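Long-range contacts in ABC transporter substrate binding protein (Ribose) (Agrobacterium vitis, PDB 5DKV), which binds a sugar, alpha-D-tagatopyranose in this crystal, and probably serves as the solute-binding component of an ABC transporter: residues 157-163 / 189-195; 211-215 / 238-244. One frame throughout, in Å; residues are numbered along the deposited sequence.

Interaction 1 of 2, residues 157-163 / 189-195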
loop_
_atom_site.group_PDB
_atom_site.type_symbol
_atom_site.label_atom_id
_atom_site.label_comp_id
_atom_site.label_asym_id
_atom_site.label_seq_id
_atom_site.Cartn_x
_atom_site.Cartn_y
_atom_site.Cartn_z
ATOM N N ILE A 157 18.441 -2.836 -15.145
ATOM C CA ILE A 157 18.595 -3.705 -16.319
ATOM C C ILE A 157 19.350 -3.013 -17.460
ATOM O O ILE A 157 19.460 -3.553 -18.558
ATOM C CB ILE A 157 17.225 -4.221 -16.837
ATOM C CG1 ILE A 157 16.370 -3.091 -17.435
ATOM C CG2 ILE A 157 16.504 -4.978 -15.715
ATOM C CD1 ILE A 157 15.015 -3.566 -17.980
ATOM N N GLY A 158 19.900 -1.831 -17.197
ATOM C CA GLY A 158 20.702 -1.145 -18.204
ATOM C C GLY A 158 19.858 -0.630 -19.352
ATOM O O GLY A 158 20.315 -0.525 -20.489
ATOM N N ASP A 159 18.602 -0.339 -19.043
ATOM C CA ASP A 159 17.697 0.348 -19.948
ATOM C C ASP A 159 17.337 -0.453 -21.197
ATOM O O ASP A 159 16.936 0.107 -22.206
ATOM C CB ASP A 159 18.283 1.716 -20.338
ATOM C CG ASP A 159 17.199 2.753 -20.612
ATOM O OD1 ASP A 159 16.040 2.486 -20.251
ATOM O OD2 ASP A 159 17.493 3.827 -21.180
ATOM N N LYS A 160 17.404 -1.774 -21.096
ATOM C CA LYS A 160 16.901 -2.643 -22.164
ATOM C C LYS A 160 16.515 -4.004 -21.612
ATOM O O LYS A 160 17.041 -4.448 -20.583
ATOM C CB LYS A 160 17.937 -2.815 -23.274
ATOM C CG LYS A 160 19.246 -3.388 -22.786
ATOM C CD LYS A 160 20.278 -3.476 -23.908
ATOM C CE LYS A 160 21.554 -4.153 -23.424
ATOM N NZ LYS A 160 22.480 -4.504 -24.543
ATOM N N GLY A 161 15.596 -4.663 -22.312
ATOM C CA GLY A 161 15.276 -6.046 -22.027
ATOM C C GLY A 161 13.840 -6.247 -21.591
ATOM O O GLY A 161 13.080 -5.274 -21.446
ATOM N N LYS A 162 13.484 -7.510 -21.362
ATOM C CA LYS A 162 12.118 -7.894 -21.029
ATOM C C LYS A 162 11.844 -7.799 -19.529
ATOM O O LYS A 162 12.605 -8.319 -18.720
ATOM C CB LYS A 162 11.816 -9.333 -21.464
ATOM C CG LYS A 162 11.816 -9.643 -22.987
ATOM C CD LYS A 162 11.952 -11.197 -23.150
ATOM C CE LYS A 162 11.719 -11.805 -24.549
ATOM N NZ LYS A 162 11.715 -13.356 -24.495
ATOM N N VAL A 163 10.722 -7.193 -19.178
ATOM C CA VAL A 163 10.289 -7.095 -17.773
ATOM C C VAL A 163 8.794 -7.374 -17.693
ATOM O O VAL A 163 8.116 -7.422 -18.707
ATOM C CB VAL A 163 10.560 -5.683 -17.149
ATOM C CG1 VAL A 163 12.021 -5.323 -17.243
ATOM C CG2 VAL A 163 9.720 -4.615 -17.839
ATOM N N HIS A 189 10.781 4.179 -22.672
ATOM C CA HIS A 189 12.035 3.446 -22.779
ATOM C C HIS A 189 11.955 2.420 -23.914
ATOM O O HIS A 189 11.514 1.307 -23.700
ATOM C CB HIS A 189 12.336 2.741 -21.450
ATOM C CG HIS A 189 12.517 3.682 -20.295
ATOM N ND1 HIS A 189 13.749 3.955 -19.737
ATOM C CD2 HIS A 189 11.617 4.406 -19.590
ATOM C CE1 HIS A 189 13.599 4.812 -18.739
ATOM N NE2 HIS A 189 12.315 5.105 -18.635
ATOM N N PRO A 190 12.404 2.785 -25.123
ATOM C CA PRO A 190 12.105 1.934 -26.284
ATOM C C PRO A 190 12.808 0.573 -26.299
ATOM O O PRO A 190 12.342 -0.336 -27.001
ATOM C CB PRO A 190 12.565 2.791 -27.468
ATOM C CG PRO A 190 13.566 3.735 -26.896
ATOM C CD PRO A 190 13.061 4.044 -25.521
ATOM N N GLY A 191 13.899 0.428 -25.556
ATOM C CA GLY A 191 14.630 -0.831 -25.528
ATOM C C GLY A 191 14.027 -1.838 -24.562
ATOM O O GLY A 191 14.433 -2.994 -24.520
ATOM N N ILE A 192 13.043 -1.395 -23.782
ATOM C CA ILE A 192 12.418 -2.261 -22.780
ATOM C C ILE A 192 11.084 -2.796 -23.277
ATOM O O ILE A 192 10.257 -2.062 -23.815
ATOM C CB ILE A 192 12.240 -1.495 -21.443
ATOM C CG1 ILE A 192 13.618 -1.205 -20.844
ATOM C CG2 ILE A 192 11.395 -2.305 -20.436
ATOM C CD1 ILE A 192 13.595 -0.426 -19.524
ATOM N N THR A 193 10.898 -4.092 -23.098
ATOM C CA THR A 193 9.658 -4.766 -23.440
ATOM C C THR A 193 8.907 -5.102 -22.165
ATOM O O THR A 193 9.453 -5.765 -21.286
ATOM C CB THR A 193 9.924 -6.064 -24.226
ATOM O OG1 THR A 193 10.666 -5.772 -25.417
ATOM C CG2 THR A 193 8.615 -6.765 -24.608
ATOM N N VAL A 194 7.663 -4.648 -22.063
ATOM C CA VAL A 194 6.843 -4.984 -20.911
ATOM C C VAL A 194 5.934 -6.143 -21.276
ATOM O O VAL A 194 5.007 -6.003 -22.084
ATOM C CB VAL A 194 6.008 -3.779 -20.425
ATOM C CG1 VAL A 194 5.205 -4.138 -19.192
ATOM C CG2 VAL A 194 6.921 -2.605 -20.105
ATOM N N LEU A 195 6.210 -7.295 -20.670
ATOM C CA LEU A 195 5.411 -8.492 -20.884
ATOM C C LEU A 195 4.102 -8.388 -20.084
ATOM O O LEU A 195 3.922 -7.463 -19.289
ATOM C CB LEU A 195 6.191 -9.739 -20.473
ATOM C CG LEU A 195 7.568 -9.937 -21.127
ATOM C CD1 LEU A 195 8.252 -11.190 -20.567
ATOM C CD2 LEU A 195 7.459 -10.039 -22.620
HETATM O O HOH W 1 15.272 1.926 -23.558
#
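His189 carries its ring with CG anti to the carbonyl carbon (chi1 -62°), and Asp159 has CG turned some 30° from anti to the backbone N (chi1 -149°); together these settings bring ND1 against OD1 beside two parallel strands of a beta-alpha-beta unit. The bond from His189 ND1 to Asp159 OD1 is 2.8 Å long and bends little, using the syn lone pair of the oxygen and lying in the ring plane, although carboxylate and ring planes stand 77° apart. At the other edge of the imidazole, NE2 is hydrogen-bonded to Glu185 OE1, on the connecting helix 173-186. Beside this pair a water bridges Asp159 O and Gly191 N, tying the two loops together.

Beyond the loops the strands run as a parallel ladder, in which Gly161 N donates to Gly191 O and Thr193 N to Gly161 O. On the face that carries Val163, Ile192 CG2 lies 3.9 Å from Val163 CG2, and Ile192 CD1 reaches back to Ile157 CD1 at 3.8 Å; helices 142-156 and 173-186 touch this apolar row. Lys162 leaves from the opposite face to a salt bridge with Asp220 and a hydrogen bond to Asn218. The last of these backbone bonds runs from Leu195 N to Val163 O, 2.7 Å long.

Interaction 2 of 2, residues 211-215 / 238-244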
loop_
_atom_site.group_PDB
_atom_site.type_symbol
_atom_site.label_atom_id
_atom_site.label_comp_id
_atom_site.label_asym_id
_atom_site.label_seq_id
_atom_site.Cartn_x
_atom_site.Cartn_y
_atom_site.Cartn_z
ATOM N N LEU A 211 6.657 -16.194 -11.692
ATOM C CA LEU A 211 8.019 -15.855 -12.097
ATOM C C LEU A 211 8.616 -17.049 -12.813
ATOM O O LEU A 211 9.206 -16.908 -13.885
ATOM C CB LEU A 211 8.872 -15.437 -10.888
ATOM C CG LEU A 211 10.348 -15.068 -11.102
ATOM C CD1 LEU A 211 11.217 -16.287 -11.292
ATOM C CD2 LEU A 211 10.570 -14.043 -12.234
ATOM N N GLN A 212 8.457 -18.233 -12.225
ATOM C CA GLN A 212 8.997 -19.441 -12.826
ATOM C C GLN A 212 8.429 -19.678 -14.217
ATOM O O GLN A 212 9.165 -20.054 -15.132
ATOM C CB GLN A 212 8.721 -20.649 -11.940
ATOM C CG GLN A 212 9.272 -20.529 -10.531
ATOM C CD GLN A 212 10.734 -20.768 -10.473
ATOM O OE1 GLN A 212 11.361 -21.086 -11.486
ATOM N NE2 GLN A 212 11.305 -20.635 -9.278
ATOM N N ALA A 213 7.128 -19.467 -14.398
ATOM C CA ALA A 213 6.521 -19.641 -15.717
ATOM C C ALA A 213 7.067 -18.628 -16.740
ATOM O O ALA A 213 7.397 -18.974 -17.875
ATOM C CB ALA A 213 5.028 -19.519 -15.615
ATOM N N VAL A 214 7.140 -17.368 -16.341
ATOM C CA VAL A 214 7.600 -16.332 -17.249
ATOM C C VAL A 214 9.057 -16.592 -17.630
ATOM O O VAL A 214 9.422 -16.504 -18.811
ATOM C CB VAL A 214 7.411 -14.920 -16.623
ATOM C CG1 VAL A 214 7.968 -13.830 -17.540
ATOM C CG2 VAL A 214 5.924 -14.672 -16.373
ATOM N N TYR A 215 9.878 -16.946 -16.652
ATOM C CA TYR A 215 11.276 -17.226 -16.916
ATOM C C TYR A 215 11.440 -18.456 -17.809
ATOM O O TYR A 215 12.331 -18.494 -18.657
ATOM C CB TYR A 215 12.038 -17.417 -15.609
ATOM C CG TYR A 215 13.489 -17.826 -15.787
ATOM C CD1 TYR A 215 14.349 -17.095 -16.583
ATOM C CD2 TYR A 215 13.995 -18.938 -15.126
ATOM C CE1 TYR A 215 15.684 -17.473 -16.731
ATOM C CE2 TYR A 215 15.330 -19.315 -15.268
ATOM C CZ TYR A 215 16.155 -18.583 -16.070
ATOM O OH TYR A 215 17.464 -18.961 -16.198
ATOM N N GLY A 238 10.784 -16.455 -6.115
ATOM C CA GLY A 238 10.814 -17.217 -7.349
ATOM C C GLY A 238 12.151 -17.112 -8.069
ATOM O O GLY A 238 12.692 -18.112 -8.540
ATOM N N VAL A 239 12.688 -15.898 -8.154
ATOM C CA VAL A 239 13.983 -15.681 -8.774
ATOM C C VAL A 239 15.075 -16.472 -8.038
ATOM O O VAL A 239 15.914 -17.117 -8.668
ATOM C CB VAL A 239 14.338 -14.179 -8.804
ATOM C CG1 VAL A 239 15.798 -13.967 -9.211
ATOM C CG2 VAL A 239 13.418 -13.435 -9.730
ATOM N N GLN A 240 15.062 -16.424 -6.712
ATOM C CA GLN A 240 16.039 -17.169 -5.919
ATOM C C GLN A 240 15.911 -18.690 -6.183
ATOM O O GLN A 240 16.910 -19.374 -6.416
ATOM C CB GLN A 240 15.863 -16.840 -4.428
ATOM C CG GLN A 240 16.802 -17.556 -3.493
ATOM C CD GLN A 240 18.191 -16.946 -3.452
ATOM O OE1 GLN A 240 18.380 -15.828 -2.968
ATOM N NE2 GLN A 240 19.178 -17.695 -3.934
ATOM N N GLN A 241 14.682 -19.195 -6.220
ATOM C CA GLN A 241 14.447 -20.638 -6.363
ATOM C C GLN A 241 14.853 -21.109 -7.759
ATOM O O GLN A 241 15.261 -22.265 -7.951
ATOM C CB GLN A 241 12.985 -20.978 -6.093
ATOM C CG GLN A 241 12.626 -22.465 -6.278
ATOM C CD GLN A 241 13.270 -23.382 -5.257
ATOM O OE1 GLN A 241 12.726 -23.594 -4.177
ATOM N NE2 GLN A 241 14.434 -23.931 -5.592
ATOM N N ALA A 242 14.753 -20.203 -8.727
ATOM C CA ALA A 242 15.163 -20.483 -10.096
ATOM C C ALA A 242 16.673 -20.432 -10.287
ATOM O O ALA A 242 17.167 -20.709 -11.377
ATOM C CB ALA A 242 14.506 -19.504 -11.041
ATOM N N GLY A 243 17.400 -20.032 -9.250
ATOM C CA GLY A 243 18.841 -19.849 -9.362
ATOM C C GLY A 243 19.315 -18.574 -10.049
ATOM O O GLY A 243 20.475 -18.490 -10.469
ATOM N N GLN A 244 18.444 -17.577 -10.158
ATOM C CA GLN A 244 18.761 -16.401 -10.951
ATOM C C GLN A 244 18.978 -15.128 -10.133
ATOM O O GLN A 244 18.899 -14.027 -10.676
ATOM C CB GLN A 244 17.664 -16.169 -11.977
ATOM C CG GLN A 244 17.484 -17.349 -12.927
ATOM C CD GLN A 244 18.780 -17.784 -13.594
ATOM O OE1 GLN A 244 19.502 -16.969 -14.147
ATOM N NE2 GLN A 244 19.085 -19.084 -13.522
#
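Leu211 lays its CD1 methyl against the backbone of Gly238 and Val239, 3.5 Å from Gly238 C, where helices 204-217 and 229-241 pack as neighbours in the alpha/beta fold of a periplasmic binding protein. With CG anti to the backbone N (chi1 179°), its branch is carried across to the second helix. Gly238 has no side chain, and the backbones come close here, with Leu211 CA 5.7 Å from Gly238 CA. Val239 CG2 meets Leu211 CG at 3.7 Å as the two side chains pass at a slant. Around this buried pair, Leu221 and Tyr164 also touch Leu211, and Leu267 touches Val239.

One residue further on, Gln212 bends at chi2 (-77°) and brings its amide against the last turn of the second helix, near Gly238 O and Ala242. Gln212 NE2 comes 3.0 Å from Gly238 O, but the angle is too poor for a hydrogen bond; that carbonyl already accepts the helical N-H of Ala242. The amide oxygen Gln212 OE1 instead rests near Ala242 CB, at 3.5 Å.

After Ala242 the helix finishes in a Schellman motif at Gly243, whose positive phi turns the chain so that Gln244 faces Tyr215. The phenol and the Gln244 amide lie at 28° to each other, although the two side chains cross almost perpendicularly, and Gln244 CG sits 3.6 Å from Tyr215 CZ. The contact is one of packing: Tyr215 OH approaches Gln244 NE2 without a hydrogen bond, while Gln244 NE2 reaches back weakly to Ala242 O at 3.3 Å.

From the N terminus, the chain leaves helix 142-156, enters strand 161-167, crosses through helix 173-186 and returns in strand 192-199, where interaction 1 closes the beta-alpha-beta loop. Helix 204-217 follows directly and opens interaction 2, which closes after strand 223-226 at the end of helix 229-241. The two loops therefore lie in series, neither nested nor crossed. Interaction 1 joins strand 192-199, one of the two outermost in the sheet, to its neighbour, whereas interaction 2 joins two helices that pack beside that sheet. Their centres are about 18 Å apart, yet they meet directly, with Leu195 CD1 4.0 Å from Val214 CG1.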